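Local coordinates for conserved hypothetical protein (Agrobacterium tumefaciens, PDB 2FEX) that is of unknown function but belongs to the DJ-1/PfpI family, whose characterised members include cysteine-dependent enzymes and stress-response proteins, at residues Ile4-Ala9 / Ile32-Pro37; Asp11-Glu16 / Thr43-Leu48; Thr54-Leu59 / Ala81-Leu86; Leu59-Ile64 / Lys88-Arg93; Leu96-Cys101 / Gly149-Ala154. All coordinates share one frame; numbering follows the deposited sequence.

In the fold
Interactions 1 and 5 are parallel strand pairs of one sheet, their centres 14 Å apart. Interactions 3 and 4 lie beside that sheet, with centres 10 Å apart. They share Leu59 and both use helix 84-92. Interaction 3 reaches interaction 1 through Tyr56, whose OH probably bonds to Leu8 O at 2.6 Å. Leu59 also packs on Ala5, Val33 and Ala35. Phe90 and Arg91 of interaction 4 lean on Val97 of interaction 5. Interaction 2 follows strand 3-7 in a loop at the subunit interface. It meets interaction 5 where Glu16 OE2 lies 3.2 Å from Cys101 SG, at the probable nucleophile elbow.

Interaction 1 of 5, residues Ile4-Ala9 / Ile32-Pro37; sequences IAIALA and IVHATP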
# COMPACT_ATOMS: atom_id res chain seq x y z
N ILE A 4 13.51 -10.58 3.85
CA ILE A 4 12.58 -10.09 4.85
C ILE A 4 11.34 -10.94 4.68
O ILE A 4 10.83 -11.05 3.55
CB ILE A 4 12.20 -8.61 4.59
CG1 ILE A 4 13.47 -7.69 4.74
CG2 ILE A 4 11.02 -8.14 5.51
CD1 ILE A 4 13.16 -6.16 4.45
N ALA A 5 10.81 -11.47 5.78
CA ALA A 5 9.53 -12.18 5.76
C ALA A 5 8.44 -11.19 6.14
O ALA A 5 8.55 -10.45 7.16
CB ALA A 5 9.55 -13.32 6.79
N ILE A 6 7.36 -11.22 5.37
CA ILE A 6 6.21 -10.36 5.66
C ILE A 6 5.05 -11.30 5.98
O ILE A 6 4.63 -12.12 5.14
CB ILE A 6 5.87 -9.42 4.46
CG1 ILE A 6 7.10 -8.47 4.30
CG2 ILE A 6 4.54 -8.69 4.80
CD1 ILE A 6 6.87 -7.43 3.22
N ALA A 7 4.58 -11.21 7.23
CA ALA A 7 3.58 -12.16 7.72
C ALA A 7 2.18 -11.58 7.47
O ALA A 7 1.66 -10.80 8.30
CB ALA A 7 3.79 -12.43 9.27
N LEU A 8 1.60 -11.97 6.34
CA LEU A 8 0.23 -11.58 5.99
C LEU A 8 -0.80 -12.38 6.76
O LEU A 8 -0.48 -13.40 7.43
CB LEU A 8 0.01 -11.85 4.46
CG LEU A 8 0.98 -11.10 3.51
CD1 LEU A 8 0.71 -11.51 2.03
CD2 LEU A 8 0.96 -9.51 3.71
N ALA A 9 -2.04 -11.95 6.63
CA ALA A 9 -3.17 -12.66 7.23
C ALA A 9 -4.38 -12.18 6.53
O ALA A 9 -4.36 -11.14 5.80
CB ALA A 9 -3.24 -12.33 8.72
N ILE A 32 11.90 -10.78 -0.77
CA ILE A 32 10.72 -10.70 0.12
C ILE A 32 10.06 -12.05 0.10
O ILE A 32 9.76 -12.59 -1.02
CB ILE A 32 9.70 -9.61 -0.37
CG1 ILE A 32 10.35 -8.23 -0.45
CG2 ILE A 32 8.50 -9.53 0.57
CD1 ILE A 32 10.77 -7.68 0.92
N VAL A 33 9.82 -12.59 1.29
CA VAL A 33 9.06 -13.83 1.45
C VAL A 33 7.72 -13.46 2.09
O VAL A 33 7.70 -13.00 3.22
CB VAL A 33 9.81 -14.80 2.39
CG1 VAL A 33 9.01 -16.11 2.63
CG2 VAL A 33 11.23 -15.09 1.80
N HIS A 34 6.62 -13.72 1.40
CA HIS A 34 5.31 -13.48 1.99
C HIS A 34 4.80 -14.81 2.56
O HIS A 34 4.89 -15.85 1.89
CB HIS A 34 4.30 -12.95 0.94
CG HIS A 34 4.50 -11.49 0.66
ND1 HIS A 34 5.17 -11.06 -0.46
CD2 HIS A 34 4.12 -10.39 1.34
CE1 HIS A 34 5.23 -9.74 -0.44
NE2 HIS A 34 4.60 -9.30 0.63
N ALA A 35 4.25 -14.73 3.75
CA ALA A 35 3.71 -15.91 4.45
C ALA A 35 2.31 -15.66 5.00
O ALA A 35 1.96 -14.52 5.29
CB ALA A 35 4.69 -16.31 5.61
N THR A 36 1.50 -16.72 5.11
CA THR A 36 0.20 -16.63 5.80
C THR A 36 0.24 -17.76 6.86
O THR A 36 1.06 -18.70 6.79
CB THR A 36 -0.98 -16.86 4.82
OG1 THR A 36 -0.82 -18.21 4.22
CG2 THR A 36 -1.02 -15.77 3.71
N PRO A 37 -0.67 -17.70 7.84
CA PRO A 37 -0.63 -18.70 8.94
C PRO A 37 -0.65 -20.12 8.43
O PRO A 37 0.10 -20.95 8.94
CB PRO A 37 -1.89 -18.34 9.76
CG PRO A 37 -1.96 -16.82 9.62
CD PRO A 37 -1.65 -16.61 8.10
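Val33 O takes Ile6 N at 2.8 Å in a nearly straight bond, 167°. Ala35 O accepts Leu8 N at the same length, but that bond is bent to 131°. In the other direction Val33 N and Ala35 N donate to Ile4 O and Ile6 O. These four bonds pair the two strands in parallel.

One face of the pair carries Ile4, Ile6, Ile32 and His34. Ile6 and His34 lie side by side and point the same way. Ile6 CB sits 3.7 Å from His34 CD2. Ile6 CG1 stands opposite the carbonyl carbon (chi1 -65°), and Ile6 CD1 ends 3.8 Å from Ile32 CG2. Two residues on, just past the strand, Leu8 crosses the imidazole at a slant, and its CD1 reaches His34 CD2 at 3.7 Å. The ring is thus held between two aliphatic side chains. Helix 18-27 covers this face through Ala21 and Arg25, and Gly46 of the second subunit packs on His34.

The reverse face holds Ala5, Ala7, Val33 and Ala35. Beyond the strands, Pro37 CD rests 3.5 Å from Leu8 O. Strand 3-7, helix 18-27 and strand 31-36 form a beta-alpha-beta unit of the DJ-1/PfpI fold.

Interaction 2 of 5, residues Asp11-Glu16 / Thr43-Leu48; sequences DFADWE and TSMGGL
Asp14 and Ser44 make the main polar contact between these two loops. Ser44 OG donates to Asp14 OD1 at 2.6 Å. Gly46 N donates to the other oxygen, Asp14 OD2, at 2.8 Å. Both donors come on the syn sides, tilted out of the carboxylate plane. The two bonds fix the rotation of the carboxylate. Ser44 OG also accepts Leu48 N, so the hydroxyl ties the type I turn 44-47 to its own exit.

Backbone bonds flank this pair. Asp11 N donates to Thr43 O. Met45 N donates to Phe12 O at 2.8 Å and is nearly straight, 173°. A water lies between Ser44 O and Asp11 OD1, its short approach to Asp11 being doubtful.

The apolar contacts gather round Phe12 and Met45. Phe12 CG stands between its backbone N and carbonyl carbon (chi1 73°), which brings one ring face under Ser44. Ser44 CB lies 3.7 Å from the Phe12 ring centroid in a CH-pi contact. Met45 is a selenomethionine bent at its last torsion. Met45 SE lies 4.0 Å from Ala13 CB. Met45 CE meets the edge of the Trp15 indole, 4.0 Å from Trp15 CZ3, and the selenium makes an oblique Met-aromatic contact with that ring.

The contact sits at the subunit interface, where Met45 O accepts from Ser26 and Arg25 of the second subunit. Segment 11-16 links strand 3-7 to helix 18-27, and segment 43-48 joins strand 42-43 to strand 49-51.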
# COMPACT_ATOMS: atom_id res chain seq x y z
N ASP A 11 -7.51 -10.18 5.79
CA ASP A 11 -7.89 -8.79 6.09
C ASP A 11 -6.67 -7.98 6.50
O ASP A 11 -6.77 -7.01 7.24
CB ASP A 11 -8.96 -8.75 7.21
CG ASP A 11 -10.26 -9.37 6.77
OD1 ASP A 11 -10.72 -9.05 5.66
OD2 ASP A 11 -10.77 -10.16 7.56
N PHE A 12 -5.49 -8.29 5.93
CA PHE A 12 -4.31 -7.43 6.23
C PHE A 12 -4.49 -6.03 5.63
O PHE A 12 -5.20 -5.86 4.60
CB PHE A 12 -2.97 -8.05 5.76
CG PHE A 12 -2.74 -8.05 4.26
CD1 PHE A 12 -2.00 -6.97 3.66
CD2 PHE A 12 -3.14 -9.16 3.47
CE1 PHE A 12 -1.70 -6.99 2.22
CE2 PHE A 12 -2.85 -9.19 2.07
CZ PHE A 12 -2.15 -8.09 1.47
N ALA A 13 -3.88 -5.05 6.31
CA ALA A 13 -4.01 -3.64 5.89
C ALA A 13 -3.08 -3.41 4.68
O ALA A 13 -1.85 -3.37 4.80
CB ALA A 13 -3.62 -2.71 7.08
N ASP A 14 -3.68 -3.23 3.50
CA ASP A 14 -2.88 -3.16 2.24
C ASP A 14 -1.80 -2.11 2.31
O ASP A 14 -0.72 -2.30 1.74
CB ASP A 14 -3.75 -2.79 1.03
CG ASP A 14 -4.94 -3.73 0.84
OD1 ASP A 14 -5.12 -4.21 -0.33
OD2 ASP A 14 -5.69 -3.96 1.80
N TRP A 15 -2.09 -0.97 2.97
CA TRP A 15 -1.15 0.18 2.89
C TRP A 15 0.05 0.01 3.86
O TRP A 15 0.97 0.84 3.85
CB TRP A 15 -1.87 1.49 3.23
CG TRP A 15 -2.29 1.61 4.65
CD1 TRP A 15 -1.57 2.23 5.66
CD2 TRP A 15 -3.52 1.19 5.21
NE1 TRP A 15 -2.30 2.16 6.85
CE2 TRP A 15 -3.49 1.53 6.61
CE3 TRP A 15 -4.64 0.52 4.71
CZ2 TRP A 15 -4.54 1.21 7.48
CZ3 TRP A 15 -5.70 0.20 5.59
CH2 TRP A 15 -5.65 0.58 6.96
N GLU A 16 0.05 -1.03 4.72
CA GLU A 16 1.01 -1.07 5.80
C GLU A 16 2.36 -1.69 5.42
O GLU A 16 3.39 -1.20 5.89
CB GLU A 16 0.37 -1.71 7.05
CG GLU A 16 -0.71 -0.71 7.57
CD GLU A 16 -1.46 -1.11 8.85
OE1 GLU A 16 -1.20 -2.18 9.37
OE2 GLU A 16 -2.30 -0.27 9.31
N THR A 43 -7.10 -12.72 1.71
CA THR A 43 -7.66 -11.53 0.98
C THR A 43 -7.36 -10.29 1.82
O THR A 43 -7.67 -10.24 2.99
CB THR A 43 -9.14 -11.68 0.84
OG1 THR A 43 -9.44 -12.90 0.12
CG2 THR A 43 -9.73 -10.50 0.09
N SER A 44 -6.75 -9.30 1.22
CA SER A 44 -6.43 -8.07 1.98
C SER A 44 -7.70 -7.27 2.27
O SER A 44 -8.82 -7.53 1.74
CB SER A 44 -5.54 -7.13 1.15
OG SER A 44 -6.25 -6.57 0.03
N MSE A 45 -7.55 -6.25 3.11
CA MSE A 45 -8.70 -5.36 3.35
C MSE A 45 -9.24 -4.79 2.04
O MSE A 45 -10.45 -4.56 1.92
CB MSE A 45 -8.30 -4.19 4.29
CG MSE A 45 -8.35 -4.64 5.74
SE MSE A 45 -7.55 -3.26 6.91
CE MSE A 45 -8.99 -1.86 6.73
N GLY A 46 -8.32 -4.50 1.11
CA GLY A 46 -8.66 -3.92 -0.20
C GLY A 46 -9.13 -4.94 -1.24
O GLY A 46 -9.46 -4.54 -2.38
N GLY A 47 -9.26 -6.21 -0.83
CA GLY A 47 -9.79 -7.26 -1.72
C GLY A 47 -8.73 -8.00 -2.54
O GLY A 47 -9.11 -8.92 -3.29
N LEU A 48 -7.45 -7.67 -2.39
CA LEU A 48 -6.42 -8.43 -3.15
C LEU A 48 -6.47 -9.91 -2.70
O LEU A 48 -6.30 -10.18 -1.51
CB LEU A 48 -4.99 -7.93 -2.84
CG LEU A 48 -4.68 -6.50 -3.28
CD1 LEU A 48 -3.28 -6.18 -2.73
CD2 LEU A 48 -4.74 -6.35 -4.84
O HOH W 1 -10.80 -9.24 3.15

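Interaction 3 of 5, residues Thr54-Leu59 / Ala81-Leu86; sequences TSYDAL and ADLGGL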
# COMPACT_ATOMS: atom_id res chain seq x y z
N THR A 54 4.84 -19.03 1.49
CA THR A 54 5.00 -20.08 2.48
C THR A 54 4.07 -19.86 3.67
O THR A 54 3.20 -18.95 3.63
CB THR A 54 6.52 -20.12 2.89
OG1 THR A 54 6.80 -21.36 3.53
CG2 THR A 54 6.85 -18.92 3.78
N SER A 55 4.22 -20.73 4.69
CA SER A 55 3.40 -20.62 5.90
C SER A 55 4.30 -20.04 7.01
O SER A 55 5.55 -20.10 6.96
CB SER A 55 2.95 -22.03 6.36
OG SER A 55 4.10 -22.88 6.56
N TYR A 56 3.65 -19.58 8.07
CA TYR A 56 4.40 -19.04 9.23
C TYR A 56 5.34 -20.12 9.80
O TYR A 56 6.47 -19.80 10.19
CB TYR A 56 3.44 -18.66 10.35
CG TYR A 56 2.70 -17.33 10.18
CD1 TYR A 56 2.59 -16.72 8.92
CD2 TYR A 56 2.01 -16.78 11.29
CE1 TYR A 56 1.84 -15.50 8.80
CE2 TYR A 56 1.27 -15.61 11.19
CZ TYR A 56 1.17 -14.98 9.96
OH TYR A 56 0.47 -13.83 9.84
N ASP A 57 4.88 -21.38 9.84
CA ASP A 57 5.65 -22.39 10.53
C ASP A 57 6.90 -22.78 9.72
O ASP A 57 7.79 -23.42 10.26
CB ASP A 57 4.78 -23.61 10.80
CG ASP A 57 4.20 -24.17 9.51
OD1 ASP A 57 3.21 -23.59 8.99
OD2 ASP A 57 4.75 -25.14 8.99
N ALA A 58 6.96 -22.38 8.45
CA ALA A 58 8.14 -22.65 7.65
C ALA A 58 9.16 -21.51 7.66
O ALA A 58 10.25 -21.63 7.04
CB ALA A 58 7.75 -22.95 6.18
N LEU A 59 8.84 -20.40 8.32
CA LEU A 59 9.78 -19.28 8.33
C LEU A 59 10.94 -19.61 9.29
O LEU A 59 10.70 -19.86 10.50
CB LEU A 59 9.06 -18.00 8.80
CG LEU A 59 7.94 -17.52 7.88
CD1 LEU A 59 7.28 -16.30 8.52
CD2 LEU A 59 8.57 -17.08 6.47
N ALA A 81 -3.84 -14.94 14.18
CA ALA A 81 -2.87 -16.00 14.42
C ALA A 81 -2.15 -15.80 15.75
O ALA A 81 -1.88 -14.69 16.13
CB ALA A 81 -1.87 -16.05 13.29
N ASP A 82 -1.78 -16.91 16.42
CA ASP A 82 -0.92 -16.83 17.59
C ASP A 82 0.50 -16.55 17.09
O ASP A 82 1.05 -17.36 16.34
CB ASP A 82 -0.98 -18.19 18.32
CG ASP A 82 -0.05 -18.29 19.51
OD1 ASP A 82 0.65 -17.34 19.90
OD2 ASP A 82 -0.09 -19.43 20.13
N LEU A 83 1.08 -15.44 17.51
CA LEU A 83 2.40 -15.02 17.01
C LEU A 83 3.52 -15.39 17.96
O LEU A 83 4.69 -15.16 17.62
CB LEU A 83 2.43 -13.49 16.79
CG LEU A 83 1.42 -13.01 15.71
CD1 LEU A 83 1.50 -11.46 15.69
CD2 LEU A 83 1.82 -13.55 14.37
N GLY A 84 3.20 -15.92 19.14
CA GLY A 84 4.22 -16.06 20.21
C GLY A 84 5.44 -16.89 19.75
O GLY A 84 6.62 -16.44 19.92
N GLY A 85 5.18 -18.08 19.18
CA GLY A 85 6.26 -19.01 18.76
C GLY A 85 7.12 -18.40 17.65
O GLY A 85 8.35 -18.42 17.73
N LEU A 86 6.45 -17.84 16.65
CA LEU A 86 7.13 -17.21 15.49
C LEU A 86 8.00 -16.05 15.97
O LEU A 86 9.19 -15.96 15.63
CB LEU A 86 6.07 -16.71 14.52
CG LEU A 86 6.60 -16.01 13.28
CD1 LEU A 86 7.54 -16.91 12.42
CD2 LEU A 86 5.51 -15.51 12.40
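Tyr56 meets three residues of segment 81-86, and its CB points toward them. The chi1 of -78° sets CG opposite the carbonyl carbon and directs the ring toward that segment. At the base of the ring, Tyr56 CG lies 4.0 Å from Leu86 CD2. The next atom, Tyr56 CD2, is slightly closer to the same Leu86 CD2, at 3.9 Å. Farther along, CE2 is shared by two groups. Ala81 CB and Leu83 CD2 each lie 3.8 Å from Tyr56 CE2. All three carbons approach the ring at a slant. The phenol OH ends beyond this contact, in a hydrogen bond to Leu8 O, just past strand 3-7. The polar tip is therefore tied to the sheet, while one flank of the ring meets aliphatic carbon.

Leu86 crosses Tyr56 at about a right angle and divides its two methyls. CG is anti to its backbone N (chi1 179°), which carries the branch across to the 54-59 side. CD2 serves the ring. Leu86 CD1 touches Leu59 CD1 at 4.0 Å and lies 3.8 Å from Tyr56 O. Leu59 thus extends the apolar strip past the ring.

Segment 81-86 is braced within itself. Asp82 OD1 accepts Gly84 N at 3.0 Å, a capping bond in the turn that leads into helix 84-92. Tyr56 also packs on Ala7 and Ala35, and Leu86 on Leu67. Helix 84-92 and the 3-10 turn after strand 54-55 thus share one side of the central sheet, in the layered alpha/beta fold of the DJ-1/PfpI family.

Interaction 4 of 5, residues Leu59-Ile64 / Lys88-Arg93; sequences LDPVDI and KRFRDR
Pro61 and Phe90 form the tight centre of this contact. Pro61 CB sits over the middle of the Phe90 ring, 3.8 Å from its centroid and 10° off the ring normal. This is a CH-pi contact. The ring edge is also filled. Ile64 CG2 lies in the ring plane, 3.6 Å from Phe90 CE2. Leu59 CB meets the rim at Phe90 CE1, 4.0 Å away.

Arg89 borders this core. Its aliphatic part crosses the proline at about a right angle, with Arg89 CG 3.4 Å from Pro61 CD. A bend at chi3 (-28°) then turns the guanidinium back to the loop. Arg89 NH1 donates to Leu59 O at 2.7 Å, close to both the guanidinium and the carbonyl plane. The same nitrogen also bonds to Tyr56 O.

The outer side is looser. Val62 and Arg93 are exposed, and each was modelled in two conformers. In one of them Arg93 CB lies 3.8 Å from Pro61 CB. The loop keeps its shape through an Asx turn, in which Asp60 OD1 accepts Val62 N.

Phe90 packs further on Val97 of the sheet. Helix 84-92 lies in the crossover between two parallel neighbours, strands 66-69 and 96-100, a beta-alpha-beta unit of the DJ-1/PfpI fold.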
# COMPACT_ATOMS: atom_id res chain seq x y z
N LEU A 59 8.84 -20.40 8.32
CA LEU A 59 9.78 -19.28 8.33
C LEU A 59 10.94 -19.61 9.29
O LEU A 59 10.70 -19.86 10.50
CB LEU A 59 9.06 -18.00 8.80
CG LEU A 59 7.94 -17.52 7.88
CD1 LEU A 59 7.28 -16.30 8.52
CD2 LEU A 59 8.57 -17.08 6.47
N ASP A 60 12.17 -19.60 8.78
CA ASP A 60 13.32 -20.00 9.58
C ASP A 60 14.27 -18.79 9.67
O ASP A 60 14.77 -18.31 8.64
CB ASP A 60 13.97 -21.21 8.93
CG ASP A 60 15.05 -21.80 9.77
OD1 ASP A 60 15.62 -21.04 10.59
OD2 ASP A 60 15.35 -23.02 9.56
N PRO A 61 14.49 -18.29 10.89
CA PRO A 61 15.35 -17.09 11.04
C PRO A 61 16.82 -17.34 10.68
O PRO A 61 17.59 -16.39 10.53
CB PRO A 61 15.15 -16.70 12.52
CG PRO A 61 14.94 -18.07 13.20
CD PRO A 61 14.02 -18.78 12.19
N VAL A 62 17.25 -18.60 10.51
CA VAL A 62 18.61 -18.86 10.05
C VAL A 62 18.83 -18.14 8.71
O VAL A 62 19.92 -17.62 8.46
CB VAL A 62 18.89 -20.40 9.97
CG1 VAL A 62 20.21 -20.71 9.27
CG2 VAL A 62 18.86 -20.97 11.36
N ASP A 63 17.77 -18.06 7.89
CA ASP A 63 17.77 -17.67 6.50
C ASP A 63 17.09 -16.29 6.27
O ASP A 63 17.10 -15.74 5.17
CB ASP A 63 17.03 -18.78 5.74
CG ASP A 63 17.62 -20.17 6.01
OD1 ASP A 63 18.86 -20.27 6.24
OD2 ASP A 63 16.85 -21.17 6.03
N ILE A 64 16.45 -15.76 7.30
CA ILE A 64 15.60 -14.56 7.12
C ILE A 64 16.06 -13.50 8.12
O ILE A 64 16.13 -13.77 9.30
CB ILE A 64 14.14 -14.90 7.31
CG1 ILE A 64 13.70 -15.95 6.23
CG2 ILE A 64 13.26 -13.59 7.37
CD1 ILE A 64 12.29 -16.46 6.47
N LYS A 88 9.19 -15.40 19.01
CA LYS A 88 10.30 -15.94 19.85
C LYS A 88 11.41 -16.56 18.99
O LYS A 88 12.58 -16.33 19.25
CB LYS A 88 9.77 -16.89 20.92
CG LYS A 88 10.88 -17.43 21.86
CD LYS A 88 10.29 -18.18 23.02
CE LYS A 88 11.37 -18.83 23.92
NZ LYS A 88 12.62 -18.02 24.12
N ARG A 89 11.03 -17.35 17.99
CA ARG A 89 11.98 -17.95 17.05
C ARG A 89 12.92 -16.89 16.47
O ARG A 89 14.12 -17.06 16.45
CB ARG A 89 11.22 -18.72 15.93
CG ARG A 89 12.06 -19.52 14.92
CD ARG A 89 11.19 -20.31 13.85
NE ARG A 89 9.86 -20.68 14.35
CZ ARG A 89 8.75 -20.64 13.63
NH1 ARG A 89 8.78 -20.28 12.38
NH2 ARG A 89 7.60 -20.98 14.17
N PHE A 90 12.33 -15.80 15.99
CA PHE A 90 13.10 -14.69 15.40
C PHE A 90 13.92 -13.90 16.42
O PHE A 90 15.11 -13.61 16.19
CB PHE A 90 12.15 -13.82 14.55
CG PHE A 90 11.97 -14.36 13.18
CD1 PHE A 90 11.18 -15.50 12.97
CD2 PHE A 90 12.73 -13.82 12.10
CE1 PHE A 90 11.06 -16.04 11.65
CE2 PHE A 90 12.64 -14.33 10.82
CZ PHE A 90 11.81 -15.47 10.57
N ARG A 91 13.28 -13.56 17.54
CA ARG A 91 13.98 -12.78 18.59
C ARG A 91 15.16 -13.55 19.15
O ARG A 91 16.23 -12.95 19.47
CB ARG A 91 13.03 -12.40 19.73
CG ARG A 91 12.07 -11.34 19.29
CD ARG A 91 12.79 -10.00 19.29
NE ARG A 91 13.05 -9.62 20.67
CZ ARG A 91 13.84 -8.62 21.06
NH1 ARG A 91 14.54 -7.92 20.17
NH2 ARG A 91 13.93 -8.36 22.36
N ASP A 92 15.00 -14.86 19.30
CA ASP A 92 16.09 -15.67 19.88
C ASP A 92 17.32 -15.70 18.95
O ASP A 92 18.40 -15.95 19.42
CB ASP A 92 15.63 -17.10 20.20
CG ASP A 92 14.79 -17.18 21.46
OD1 ASP A 92 14.64 -16.16 22.18
OD2 ASP A 92 14.23 -18.28 21.71
N ARG A 93 17.13 -15.43 17.66
CA ARG A 93 18.18 -15.39 16.65
C ARG A 93 18.65 -13.94 16.45
O ARG A 93 19.39 -13.66 15.49
CB ARG A 93 17.64 -16.01 15.33
CG ARG A 93 18.56 -16.02 14.11
CD ARG A 93 19.83 -16.89 14.25
NE ARG A 93 20.82 -16.57 13.21
CZ ARG A 93 21.46 -15.40 13.12
NH1 ARG A 93 21.21 -14.43 13.97
NH2 ARG A 93 22.34 -15.17 12.15

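Interaction 5 of 5, residues Leu96-Cys101 / Gly149-Ala154; sequences LVAGIC and GVVTAA
Leu96 overlaps Val151 at a slant, its CD1 3.7 Å from Val151 CG2. Leu96 CG is anti to its backbone N (chi1 173°), and this brings CD1 over to the neighbouring strand, where it also lies 3.4 Å from Gly149 O. Next along the same face, Ala98 CB rests 3.9 Å from Val151 CB. Ile100 follows. Ile100 CG1 meets Ala153 CB at 4.0 Å and comes within 3.3 Å of Ala154 O. Phe161 of helix 158-168 covers Ala98, Ile100 and Ala153.

Five backbone hydrogen bonds join the strands. Val97 N and Gly99 N donate to Gly149 O and Val151 O. Val151 N and Ala153 N return bonds to Val97 O and Gly99 O, the last being long and bent (137°). Cys101 N closes the series on Ala153 O at 2.8 Å. The strands run nearly parallel, in the same direction.

Strand 96-100 leads straight into Cys101, which is the N-cap of helix 102-109. Cys101 has a positive phi of 62°, and with Gly99 and Ala103 it fits the GxCxA pattern. This is consistent with the strained nucleophile elbow of the DJ-1/PfpI family. Its bond to Ala153 O ties the elbow to the adjacent strand. Glu16 and Asn121 touch the cysteine.

The other face carries Val97, Val150 and Thr152; Gly99, paired with Thr152, adds no side chain. Helix 84-92 covers Val97 and Val150 there through Arg91. Thr152 CG2 stands 4.0 Å from Gly99 O, while its hydroxyl bonds to Thr119 N.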
# COMPACT_ATOMS: atom_id res chain seq x y z
N LEU A 96 15.57 -8.73 13.58
CA LEU A 96 14.58 -7.64 13.65
C LEU A 96 13.16 -8.18 13.63
O LEU A 96 12.85 -9.03 12.79
CB LEU A 96 14.75 -6.75 12.40
CG LEU A 96 13.72 -5.65 12.16
CD1 LEU A 96 13.78 -4.69 13.38
CD2 LEU A 96 14.08 -4.89 10.87
N VAL A 97 12.31 -7.70 14.54
CA VAL A 97 10.86 -8.01 14.47
C VAL A 97 10.13 -6.66 14.38
O VAL A 97 10.45 -5.78 15.18
CB VAL A 97 10.38 -8.83 15.69
CG1 VAL A 97 8.86 -8.95 15.66
CG2 VAL A 97 11.01 -10.21 15.60
N ALA A 98 9.21 -6.47 13.42
CA ALA A 98 8.60 -5.13 13.21
C ALA A 98 7.10 -5.39 13.15
O ALA A 98 6.65 -6.35 12.45
CB ALA A 98 9.05 -4.52 11.90
N GLY A 99 6.33 -4.54 13.82
CA GLY A 99 4.87 -4.67 13.79
C GLY A 99 4.25 -3.30 13.73
O GLY A 99 4.70 -2.38 14.42
N ILE A 100 3.22 -3.19 12.88
CA ILE A 100 2.52 -1.90 12.70
C ILE A 100 1.02 -2.06 13.02
O ILE A 100 0.38 -3.17 12.79
CB ILE A 100 2.81 -1.37 11.27
CG1 ILE A 100 2.01 -0.07 11.01
CG2 ILE A 100 2.42 -2.47 10.21
CD1 ILE A 100 2.59 0.71 9.76
N CYS A 101 0.46 -1.00 13.56
CA CYS A 101 -0.99 -0.90 13.76
C CYS A 101 -1.46 -2.02 14.74
O CYS A 101 -0.83 -2.22 15.82
CB CYS A 101 -1.68 -0.97 12.36
SG CYS A 101 -3.45 -0.55 12.26
N GLY A 149 16.13 -3.90 18.49
CA GLY A 149 15.77 -4.83 17.39
C GLY A 149 14.29 -5.01 17.19
O GLY A 149 13.85 -5.98 16.56
N VAL A 150 13.49 -4.08 17.72
CA VAL A 150 12.05 -4.13 17.52
C VAL A 150 11.61 -2.78 16.95
O VAL A 150 11.90 -1.71 17.50
CB VAL A 150 11.33 -4.37 18.90
CG1 VAL A 150 9.78 -4.28 18.76
CG2 VAL A 150 11.75 -5.73 19.49
N VAL A 151 10.89 -2.83 15.85
CA VAL A 151 10.35 -1.63 15.24
C VAL A 151 8.81 -1.68 15.38
O VAL A 151 8.17 -2.70 15.08
CB VAL A 151 10.72 -1.56 13.74
CG1 VAL A 151 9.95 -0.39 13.04
CG2 VAL A 151 12.27 -1.32 13.61
N THR A 152 8.23 -0.58 15.83
CA THR A 152 6.79 -0.49 15.96
C THR A 152 6.28 0.84 15.37
O THR A 152 7.02 1.81 15.26
CB THR A 152 6.34 -0.63 17.45
OG1 THR A 152 7.10 0.30 18.25
CG2 THR A 152 6.53 -2.11 17.93
N ALA A 153 5.00 0.85 14.98
CA ALA A 153 4.35 2.04 14.42
C ALA A 153 2.86 1.90 14.50
O ALA A 153 2.31 0.79 14.59
CB ALA A 153 4.75 2.18 12.96
N ALA A 154 2.21 3.07 14.44
CA ALA A 154 0.75 3.12 14.31
C ALA A 154 0.48 2.85 12.80
O ALA A 154 1.37 3.08 11.94
CB ALA A 154 0.31 4.51 14.67